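Local coordinates for protein 303aa long hypothetical esterase (Sulfolobus tokodaii, PDB 3AIN) that probably hydrolyses carboxylic esters as a thermostable, hormone-sensitive-lipase-like carboxylesterase with the alpha/beta hydrolase fold, at residues Val92-His97 with Asp146-Val151; Ile77-Tyr82 with Val123-Asp128; Thr179-Lys184 with Asn250-Ala255; Tyr162-Gly167 with Ile188-Gln193. The protein carries 1 engineered substitution. One frame throughout, in Å; residues are numbered along the deposited sequence.

Interaction 1 (Val92-His97 with Asp146-Val151)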
# COMPACT_ATOMS: atom_id res chain seq x y z
N VAL A 92 -2.96 11.76 -17.10
CA VAL A 92 -1.60 11.61 -17.63
C VAL A 92 -0.60 11.68 -16.48
O VAL A 92 -0.70 12.56 -15.62
CB VAL A 92 -1.25 12.78 -18.60
CG1 VAL A 92 0.14 12.56 -19.21
CG2 VAL A 92 -2.31 12.86 -19.73
N LEU A 93 0.27 10.67 -16.41
CA LEU A 93 1.31 10.63 -15.39
C LEU A 93 2.64 10.92 -16.07
O LEU A 93 2.99 10.25 -17.03
CB LEU A 93 1.39 9.22 -14.76
CG LEU A 93 2.60 8.98 -13.85
CD1 LEU A 93 2.47 9.88 -12.57
CD2 LEU A 93 2.69 7.49 -13.44
N VAL A 94 3.28 12.03 -15.69
CA VAL A 94 4.60 12.33 -16.20
C VAL A 94 5.62 11.71 -15.26
O VAL A 94 5.50 11.91 -14.06
CB VAL A 94 4.84 13.83 -16.32
CG1 VAL A 94 6.25 14.08 -16.88
CG2 VAL A 94 3.76 14.44 -17.25
N TYR A 95 6.39 10.76 -15.81
CA TYR A 95 7.25 9.89 -14.99
C TYR A 95 8.73 10.19 -15.21
O TYR A 95 9.20 10.30 -16.35
CB TYR A 95 6.98 8.40 -15.32
CG TYR A 95 7.59 7.46 -14.30
CD1 TYR A 95 6.93 7.22 -13.11
CD2 TYR A 95 8.90 6.99 -14.44
CE1 TYR A 95 7.54 6.53 -12.07
CE2 TYR A 95 9.50 6.24 -13.41
CZ TYR A 95 8.82 6.04 -12.23
OH TYR A 95 9.40 5.32 -11.20
N TYR A 96 9.48 10.27 -14.11
CA TYR A 96 10.93 10.51 -14.16
C TYR A 96 11.71 9.34 -13.58
O TYR A 96 11.54 9.03 -12.40
CB TYR A 96 11.25 11.76 -13.35
CG TYR A 96 10.45 12.95 -13.79
CD1 TYR A 96 10.74 13.63 -14.97
CD2 TYR A 96 9.38 13.40 -13.02
CE1 TYR A 96 9.91 14.67 -15.40
CE2 TYR A 96 8.60 14.48 -13.41
CZ TYR A 96 8.89 15.13 -14.59
OH TYR A 96 8.09 16.18 -14.97
N HIS A 97 12.45 8.62 -14.42
CA HIS A 97 13.23 7.45 -13.97
C HIS A 97 14.25 7.80 -12.90
O HIS A 97 14.79 8.89 -12.90
CB HIS A 97 13.93 6.77 -15.18
CG HIS A 97 15.04 7.57 -15.79
ND1 HIS A 97 16.32 7.56 -15.29
CD2 HIS A 97 15.07 8.37 -16.89
CE1 HIS A 97 17.09 8.35 -16.02
NE2 HIS A 97 16.36 8.85 -17.00
N ASP A 146 10.37 21.43 -17.69
CA ASP A 146 10.00 21.83 -19.07
C ASP A 146 9.09 20.76 -19.67
O ASP A 146 8.10 21.08 -20.33
CB ASP A 146 11.25 21.96 -19.96
CG ASP A 146 12.04 23.24 -19.69
OD1 ASP A 146 11.58 24.10 -18.90
OD2 ASP A 146 13.15 23.36 -20.23
N ALA A 147 9.42 19.49 -19.45
CA ALA A 147 8.54 18.39 -19.93
C ALA A 147 7.17 18.44 -19.28
O ALA A 147 6.15 18.26 -19.96
CB ALA A 147 9.22 17.00 -19.70
N LEU A 148 7.10 18.65 -17.97
CA LEU A 148 5.80 18.71 -17.34
C LEU A 148 4.95 19.85 -17.89
O LEU A 148 3.86 19.69 -18.18
CB LEU A 148 5.94 18.85 -15.84
CG LEU A 148 4.71 18.94 -14.96
CD1 LEU A 148 4.16 20.27 -15.12
CD2 LEU A 148 3.69 17.94 -15.31
N LYS A 149 5.53 21.01 -17.98
CA LYS A 149 4.81 22.18 -18.45
C LYS A 149 4.31 21.95 -19.87
O LYS A 149 3.25 22.25 -20.17
CB LYS A 149 5.69 23.42 -18.39
CG LYS A 149 5.09 24.68 -18.94
CD LYS A 149 6.10 25.84 -18.76
CE LYS A 149 7.34 25.81 -19.71
NZ LYS A 149 8.77 25.44 -19.23
N TRP A 150 5.15 21.41 -20.72
CA TRP A 150 4.71 21.09 -22.06
C TRP A 150 3.56 20.07 -22.03
O TRP A 150 2.60 20.20 -22.73
CB TRP A 150 5.87 20.59 -22.93
CG TRP A 150 5.51 20.33 -24.37
CD1 TRP A 150 5.63 21.19 -25.41
CD2 TRP A 150 4.99 19.12 -24.92
NE1 TRP A 150 5.21 20.61 -26.57
CE2 TRP A 150 4.79 19.34 -26.29
CE3 TRP A 150 4.61 17.91 -24.39
CZ2 TRP A 150 4.29 18.38 -27.10
CZ3 TRP A 150 4.12 16.97 -25.20
CH2 TRP A 150 3.98 17.19 -26.55
N VAL A 151 3.70 19.02 -21.22
CA VAL A 151 2.60 18.06 -21.17
C VAL A 151 1.30 18.71 -20.68
O VAL A 151 0.22 18.44 -21.21
CB VAL A 151 2.94 16.80 -20.31
CG1 VAL A 151 1.70 15.94 -20.14
CG2 VAL A 151 4.02 16.00 -21.01

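Interaction 2 (Ile77-Tyr82 with Val123-Asp128)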
# COMPACT_ATOMS: atom_id res chain seq x y z
N ILE A 77 13.84 17.28 -25.65
CA ILE A 77 13.77 16.24 -24.61
C ILE A 77 12.99 15.07 -25.19
O ILE A 77 11.81 15.19 -25.47
CB ILE A 77 13.02 16.79 -23.39
CG1 ILE A 77 13.74 18.03 -22.86
CG2 ILE A 77 12.85 15.71 -22.30
CD1 ILE A 77 12.83 18.91 -22.03
N LYS A 78 13.65 13.93 -25.33
CA LYS A 78 12.94 12.71 -25.78
C LYS A 78 11.95 12.27 -24.69
O LYS A 78 12.25 12.33 -23.50
CB LYS A 78 13.93 11.59 -26.07
CG LYS A 78 13.27 10.39 -26.77
CD LYS A 78 14.30 9.35 -27.22
CE LYS A 78 13.62 8.00 -27.44
NZ LYS A 78 14.29 7.19 -28.49
N ALA A 79 10.79 11.79 -25.10
CA ALA A 79 9.89 11.15 -24.14
C ALA A 79 9.13 10.02 -24.79
O ALA A 79 8.97 9.99 -26.02
CB ALA A 79 8.92 12.16 -23.55
N ARG A 80 8.78 9.02 -23.99
CA ARG A 80 8.01 7.90 -24.52
C ARG A 80 6.62 7.90 -23.92
O ARG A 80 6.44 8.03 -22.69
CB ARG A 80 8.71 6.56 -24.27
CG ARG A 80 7.91 5.38 -24.84
CD ARG A 80 8.70 4.09 -24.94
NE ARG A 80 9.73 4.21 -25.97
CZ ARG A 80 10.86 3.51 -25.99
NH1 ARG A 80 11.09 2.56 -25.09
NH2 ARG A 80 11.80 3.82 -26.89
N VAL A 81 5.62 7.89 -24.79
CA VAL A 81 4.24 8.01 -24.36
C VAL A 81 3.58 6.63 -24.41
O VAL A 81 3.62 5.96 -25.45
CB VAL A 81 3.45 8.94 -25.31
CG1 VAL A 81 1.99 9.06 -24.85
CG2 VAL A 81 4.14 10.31 -25.41
N TYR A 82 3.08 6.18 -23.27
CA TYR A 82 2.41 4.85 -23.19
C TYR A 82 0.91 5.11 -22.97
O TYR A 82 0.49 5.72 -21.99
CB TYR A 82 2.94 4.01 -22.00
CG TYR A 82 4.44 3.79 -21.98
CD1 TYR A 82 5.00 2.59 -22.43
CD2 TYR A 82 5.31 4.78 -21.49
CE1 TYR A 82 6.39 2.37 -22.39
CE2 TYR A 82 6.67 4.52 -21.35
CZ TYR A 82 7.21 3.35 -21.86
OH TYR A 82 8.55 3.13 -21.77
N VAL A 123 -2.38 7.44 -19.28
CA VAL A 123 -1.25 7.68 -20.17
C VAL A 123 -0.05 7.99 -19.30
O VAL A 123 -0.12 8.81 -18.40
CB VAL A 123 -1.53 8.89 -21.09
CG1 VAL A 123 -0.29 9.24 -21.90
CG2 VAL A 123 -2.70 8.55 -21.99
N THR A 124 1.05 7.31 -19.59
CA THR A 124 2.30 7.58 -18.88
C THR A 124 3.28 8.15 -19.87
O THR A 124 3.49 7.60 -20.94
CB THR A 124 2.86 6.28 -18.28
OG1 THR A 124 1.88 5.76 -17.37
CG2 THR A 124 4.16 6.55 -17.50
N ILE A 125 3.97 9.21 -19.45
CA ILE A 125 4.97 9.85 -20.29
C ILE A 125 6.31 9.85 -19.58
O ILE A 125 6.53 10.58 -18.62
CB ILE A 125 4.56 11.26 -20.70
CG1 ILE A 125 3.23 11.18 -21.46
CG2 ILE A 125 5.66 11.89 -21.60
CD1 ILE A 125 2.73 12.56 -21.95
N SER A 126 7.19 9.02 -20.10
CA SER A 126 8.49 8.79 -19.47
C SER A 126 9.52 9.71 -20.09
O SER A 126 9.72 9.71 -21.31
CB SER A 126 8.90 7.33 -19.66
OG SER A 126 10.18 7.08 -19.07
N VAL A 127 10.16 10.51 -19.24
CA VAL A 127 10.98 11.65 -19.71
C VAL A 127 12.49 11.30 -19.70
O VAL A 127 13.02 10.83 -18.69
CB VAL A 127 10.69 12.89 -18.82
CG1 VAL A 127 11.61 14.05 -19.17
CG2 VAL A 127 9.24 13.26 -18.95
N ASP A 128 13.18 11.55 -20.81
CA ASP A 128 14.63 11.30 -20.90
C ASP A 128 15.38 12.61 -20.58
O ASP A 128 15.83 13.35 -21.48
CB ASP A 128 15.02 10.79 -22.31
CG ASP A 128 15.84 9.49 -22.29
OD1 ASP A 128 16.00 8.84 -21.24
OD2 ASP A 128 16.22 9.02 -23.40
O HOH W 1 16.37 13.53 -24.42
O HOH W 2 10.44 4.38 -19.96

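Interaction 3 (Thr179-Lys184 with Asn250-Ala255)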
# COMPACT_ATOMS: atom_id res chain seq x y z
N THR A 179 9.60 19.17 -9.41
CA THR A 179 8.69 19.61 -10.48
C THR A 179 7.35 20.08 -9.93
O THR A 179 6.83 21.12 -10.34
CB THR A 179 8.47 18.48 -11.50
OG1 THR A 179 9.72 18.24 -12.17
CG2 THR A 179 7.47 18.90 -12.55
N ALA A 180 6.84 19.36 -8.93
CA ALA A 180 5.62 19.79 -8.26
C ALA A 180 5.78 21.14 -7.54
O ALA A 180 4.89 21.99 -7.66
CB ALA A 180 5.10 18.73 -7.31
N ILE A 181 6.92 21.36 -6.90
CA ILE A 181 7.18 22.65 -6.25
C ILE A 181 7.23 23.76 -7.31
O ILE A 181 6.65 24.83 -7.11
CB ILE A 181 8.48 22.64 -5.42
CG1 ILE A 181 8.28 21.73 -4.19
CG2 ILE A 181 8.86 24.08 -4.94
CD1 ILE A 181 9.55 21.17 -3.65
N LEU A 182 7.95 23.51 -8.40
CA LEU A 182 8.09 24.53 -9.45
C LEU A 182 6.76 24.84 -10.14
O LEU A 182 6.56 25.97 -10.60
CB LEU A 182 9.13 24.10 -10.48
CG LEU A 182 10.58 24.05 -9.99
CD1 LEU A 182 11.49 23.35 -10.99
CD2 LEU A 182 11.13 25.43 -9.60
N SER A 183 5.89 23.84 -10.22
CA SER A 183 4.56 23.97 -10.84
C SER A 183 3.65 24.89 -10.02
O SER A 183 2.92 25.72 -10.57
CB SER A 183 3.91 22.59 -11.00
OG SER A 183 4.66 21.77 -11.90
N LYS A 184 3.75 24.79 -8.70
CA LYS A 184 2.97 25.65 -7.83
C LYS A 184 3.31 27.12 -8.10
O LYS A 184 2.42 27.95 -8.29
CB LYS A 184 3.24 25.29 -6.36
CG LYS A 184 3.23 26.46 -5.41
CD LYS A 184 3.12 25.98 -3.97
CE LYS A 184 4.48 25.91 -3.31
NZ LYS A 184 4.38 26.10 -1.81
N ASN A 250 3.47 24.06 1.23
CA ASN A 250 2.05 24.38 1.16
C ASN A 250 1.53 24.29 -0.27
O ASN A 250 2.25 24.61 -1.21
CB ASN A 250 1.82 25.80 1.69
CG ASN A 250 2.04 25.90 3.18
OD1 ASN A 250 1.14 25.64 3.97
ND2 ASN A 250 3.23 26.36 3.57
N ASP A 251 0.29 23.84 -0.41
CA ASP A 251 -0.48 23.95 -1.65
C ASP A 251 0.05 23.05 -2.75
O ASP A 251 -0.29 23.22 -3.91
CB ASP A 251 -0.55 25.41 -2.13
CG ASP A 251 -1.18 26.34 -1.10
OD1 ASP A 251 -2.27 26.02 -0.60
OD2 ASP A 251 -0.51 27.31 -0.68
N LEU A 252 0.83 22.03 -2.37
CA LEU A 252 1.30 21.05 -3.34
C LEU A 252 0.24 19.96 -3.51
O LEU A 252 -0.68 19.82 -2.71
CB LEU A 252 2.65 20.43 -2.87
CG LEU A 252 3.87 21.37 -2.87
CD1 LEU A 252 5.16 20.69 -2.34
CD2 LEU A 252 4.15 21.97 -4.23
N PRO A 253 0.35 19.20 -4.60
CA PRO A 253 -0.69 18.20 -4.85
C PRO A 253 -0.61 17.10 -3.80
O PRO A 253 0.47 16.85 -3.24
CB PRO A 253 -0.31 17.61 -6.22
CG PRO A 253 0.96 18.30 -6.64
CD PRO A 253 1.29 19.40 -5.71
N PRO A 254 -1.71 16.37 -3.61
CA PRO A 254 -1.69 15.27 -2.66
C PRO A 254 -0.74 14.17 -3.15
O PRO A 254 -0.41 14.11 -4.35
CB PRO A 254 -3.14 14.74 -2.69
CG PRO A 254 -3.74 15.28 -3.95
CD PRO A 254 -3.05 16.59 -4.20
N ALA A 255 -0.21 13.39 -2.21
CA ALA A 255 0.96 12.51 -2.54
C ALA A 255 0.73 11.11 -2.03
O ALA A 255 0.09 10.91 -0.98
CB ALA A 255 2.26 13.08 -1.94

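Interaction 4 (Tyr162-Gly167 with Ile188-Gln193)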
# COMPACT_ATOMS: atom_id res chain seq x y z
N TYR A 162 -8.54 14.29 -17.80
CA TYR A 162 -8.70 14.07 -16.38
C TYR A 162 -7.54 14.59 -15.53
O TYR A 162 -7.61 14.52 -14.31
CB TYR A 162 -8.98 12.60 -16.07
CG TYR A 162 -10.36 12.12 -16.48
CD1 TYR A 162 -10.53 11.29 -17.58
CD2 TYR A 162 -11.45 12.31 -15.64
CE1 TYR A 162 -11.77 10.78 -17.91
CE2 TYR A 162 -12.70 11.79 -15.95
CZ TYR A 162 -12.86 11.06 -17.11
OH TYR A 162 -14.10 10.56 -17.42
N GLY A 163 -6.60 15.30 -16.15
CA GLY A 163 -5.58 16.02 -15.39
C GLY A 163 -4.21 15.34 -15.39
O GLY A 163 -4.02 14.32 -16.05
N ILE A 164 -3.22 16.01 -14.80
CA ILE A 164 -1.82 15.59 -14.90
C ILE A 164 -1.26 15.28 -13.51
O ILE A 164 -1.51 16.01 -12.56
CB ILE A 164 -0.93 16.70 -15.53
CG1 ILE A 164 -1.62 17.33 -16.76
CG2 ILE A 164 0.46 16.15 -15.85
CD1 ILE A 164 -1.92 16.34 -17.89
N ALA A 165 -0.47 14.21 -13.40
CA ALA A 165 0.23 13.92 -12.16
C ALA A 165 1.70 13.80 -12.51
O ALA A 165 2.03 13.51 -13.67
CB ALA A 165 -0.27 12.57 -11.58
N VAL A 166 2.57 13.85 -11.49
CA VAL A 166 3.97 13.50 -11.66
C VAL A 166 4.34 12.29 -10.81
O VAL A 166 3.75 12.07 -9.76
CB VAL A 166 4.94 14.66 -11.31
CG1 VAL A 166 4.77 15.80 -12.35
CG2 VAL A 166 4.67 15.19 -9.91
N GLY A 167 5.36 11.56 -11.23
CA GLY A 167 5.85 10.47 -10.40
C GLY A 167 7.29 10.14 -10.73
O GLY A 167 7.81 10.50 -11.80
N ILE A 188 0.48 25.98 -12.11
CA ILE A 188 0.14 24.77 -12.83
C ILE A 188 -0.41 23.79 -11.81
O ILE A 188 0.21 23.59 -10.77
CB ILE A 188 1.39 24.14 -13.47
CG1 ILE A 188 1.89 25.01 -14.62
CG2 ILE A 188 1.12 22.69 -13.90
CD1 ILE A 188 3.29 24.64 -15.07
N LYS A 189 -1.66 23.38 -12.01
CA LYS A 189 -2.41 22.67 -10.99
C LYS A 189 -2.39 21.18 -11.29
O LYS A 189 -3.20 20.69 -12.07
CB LYS A 189 -3.87 23.17 -10.94
CG LYS A 189 -4.01 24.60 -10.45
CD LYS A 189 -5.15 25.33 -11.17
CE LYS A 189 -4.94 26.84 -11.13
NZ LYS A 189 -6.13 27.55 -10.61
N LEU A 190 -1.48 20.46 -10.63
CA LEU A 190 -1.38 19.02 -10.80
C LEU A 190 -2.35 18.28 -9.87
O LEU A 190 -2.61 18.74 -8.76
CB LEU A 190 0.05 18.59 -10.44
CG LEU A 190 1.14 19.33 -11.20
CD1 LEU A 190 2.52 18.87 -10.67
CD2 LEU A 190 1.00 19.00 -12.68
N LYS A 191 -2.70 17.07 -10.26
CA LYS A 191 -3.67 16.27 -9.52
C LYS A 191 -3.01 15.56 -8.34
O LYS A 191 -3.67 15.28 -7.35
CB LYS A 191 -4.35 15.23 -10.42
CG LYS A 191 -5.35 15.81 -11.43
CD LYS A 191 -6.22 16.89 -10.81
CE LYS A 191 -7.05 17.59 -11.89
NZ LYS A 191 -8.41 17.00 -11.97
N TYR A 192 -1.76 15.12 -8.53
CA TYR A 192 -1.18 14.15 -7.61
C TYR A 192 0.33 14.04 -7.84
O TYR A 192 0.84 14.38 -8.92
CB TYR A 192 -1.85 12.78 -7.85
CG TYR A 192 -1.85 11.85 -6.65
CD1 TYR A 192 -2.83 11.96 -5.66
CD2 TYR A 192 -0.88 10.87 -6.51
CE1 TYR A 192 -2.85 11.09 -4.55
CE2 TYR A 192 -0.87 10.03 -5.39
CZ TYR A 192 -1.87 10.12 -4.44
OH TYR A 192 -1.88 9.28 -3.33
N GLN A 193 1.06 13.59 -6.83
CA GLN A 193 2.48 13.27 -7.02
C GLN A 193 2.76 11.90 -6.38
O GLN A 193 2.39 11.65 -5.23
CB GLN A 193 3.38 14.36 -6.41
CG GLN A 193 3.10 14.67 -4.93
CD GLN A 193 3.96 15.81 -4.40
OE1 GLN A 193 5.16 15.87 -4.68
NE2 GLN A 193 3.34 16.76 -3.68
O HOH W 3 -9.67 14.19 -12.83
O HOH W 4 -3.91 18.64 -13.83

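Interaction 1 (Val92-His97 with Asp146-Val151)
The phenol oxygen of Tyr96 ends against the helix: OH stands 3.5 Å from Leu148 CB, where it also makes a weak hydrogen bond to Ser144 O, one turn earlier in the same helix. The ring gets there because CG stands beside the backbone N (chi1 -55°), and the Tyr96 side chain meets that of Leu148 at about a right angle. Apart from this hydroxyl the interface is apolar. Val94 CG2 and Val151 CG1 meet tip to tip at 3.9 Å, while Leu148 CD2 touches the same Val94 methyl from another part of the helix, 4.0 Å away. Two residues earlier in the strand, the Val92 and Val151 side chains slant across each other, Val92 CG1 to Val151 CG1 3.8 Å. This is a helix lying on a strand of the central sheet of an alpha/beta hydrolase fold, the helix running nearly antiparallel to strand 92-96 (168°) with the axes 9.5 Å apart. Leu148 also packs on Ile164 and Val166 of the next strand and on Thr179 and Ser183 of helix 171-185, wedged among three elements. On the far side of the helix, Lys149 NZ forms a salt bridge with Asp146 OD1 at 3.1 Å.

Interaction 2 (Ile77-Tyr82 with Val123-Asp128)
Val81 and Ile125 form the apolar middle, side by side and pointing the same way, with Val81 CG2 4.1 Å from Ile125 CG1. Val81 CG1 touches Val123 CG1 at 3.7 Å, the two side chains lying at a slant, and Ile125 CG2 reaches Ala79 CB at 3.8 Å; farther along, Ile77 CG2 meets Val127 CG1. These two strands are antiparallel neighbours in the mixed sheet of the alpha/beta hydrolase fold, where strand 76-83 runs against the parallel strands that begin with 123-127. Arg80 with Ser126 and Tyr82 with Thr124 are hydrogen-bonded pairs; the straightest link runs from Tyr82 N to Thr124 O (2.8 Å, 172°). Their side chains occupy the other face. Here the edge of the Tyr82 ring receives Thr124 O and Ser126 CB near its plane, and Arg80 CG lies 3.6 Å above one ring face, offset toward the rim. Beyond it the Arg80 guanidinium is held by salt bridges to Asp67, Glu107 and Asp110. A water joins Ser126 OG to Tyr82 OH, which also bonds Asp110. At the outer end Asp128 N donates to Lys78 O, and a second water, accepting from Lys78 N at 2.9 Å, donates to Asp128 O.

Interaction 3 (Thr179-Lys184 with Asn250-Ala255)
Lys184 crosses from the helix to the loop along its whole length. Its CB lies 4.0 Å from Leu252 CD2, the aliphatic chain passing at about a right angle to the leucine. Lys184 CD passes 3.2 Å from Asn250 O, with Asp251 CB beside it; bent at the third torsion (chi3 97°), the chain keeps CE against the same oxygen and close to Leu252 CD2. The tip, NZ, donates to Asn250 O at 2.7 Å, in the carbonyl plane and on a lone pair (C=O...N angle 142°). Asp248 O is a second acceptor for the same ammonium, so two main-chain carbonyls of the loop grip the charge. The Asp251 carboxylate remains some way off, with Asp251 OD2 5.2 Å from Lys184 NZ, and could add only a longer-range attraction. Helix 171-185 follows strand 164-169 in the alpha/beta hydrolase fold, and the loop at 250-254 leads into strand 255-260, so the lysine ties the late part of this helix to the approach of another sheet strand. Next to the lysine, Leu252 packs on the helix backbone: CD2 sits 3.5 Å from Ala180 O and close to Ile181 CA, while CD1 meets Ile181 CG1 at 3.8 Å, the two side chains slanting across each other. Leu276 of helix 266-278 also packs on Leu252. Deeper still, Ala180 CB faces Pro253 CD at 4.2 Å. Within the helix Thr179 O accepts from both Ser183 N and Ser183 OG, which approach from opposite faces of its plane.

Interaction 4 (Tyr162-Gly167 with Ile188-Gln193)
Val166 and Gln193 lie side by side, pointing the same way, with Val166 CG2 3.8 Å from Gln193 CB. Gln193 CG occupies the crowded position between backbone N and carbonyl carbon (chi1 54°), and the extended chain beyond it leads away from Val166 to Pro253 O, which NE2 bonds. Leu190 comes in at about a right angle to Val166, its CD1 facing Val166 CG1 at 4.2 Å, while its other methyl, CD2, rests against Ile164 CB. On the opposite face of the sheet Ala165 CB meets Tyr192 CB, and the tyrosine ring leads off from there. Two backbone bonds join the chains: Lys191 N to Ile164 O, almost straight (2.8 Å, 178°), and Val166 N to Tyr192 O at 3.1 Å. Tyr192 N, between them, is buried without a partner. Lys191 folds back over Gly163, whose positive phi (104°) suits a glycine, and CG lies 4.0 Å from Gly163 CA. One water, bonded to Tyr162 O, is weakly held by Lys191 NZ; another links Ile164 N to Lys189 O. The two parallel strands belong to a beta-alpha-beta crossover through helix 171-185, which covers Val166, Leu190 and Gln193 and shares Val166 with helix 139-153. Helix 303-321 packs on Ala165 and Tyr192 from the other face, and strand 92-96 lies beyond strand 164-169.

Overall arrangement
Interactions 2, 1 and 4 follow one another, in that order, across the central sheet. Interactions 1 and 2, centres 7 Å apart, share the join of strands 92-96 and 123-127 (Leu93 O to Ile125 N, 2.8 Å); interactions 1 and 4, 9 Å apart, meet where Val92 O accepts from Ala165 N. Interaction 3 adjoins interaction 4 through helix 171-185 and through Gln193 NE2 to Pro253 O, 2.9 Å, but stands about 20 Å from interaction 2, centre to centre. His97, in the loop that follows strand 92-96, begins the HGGG sequence that shapes the oxyanion hole in relatives. Strand 164-169 leads to the probable nucleophile elbow around Ser170, which Tyr96 adjoins.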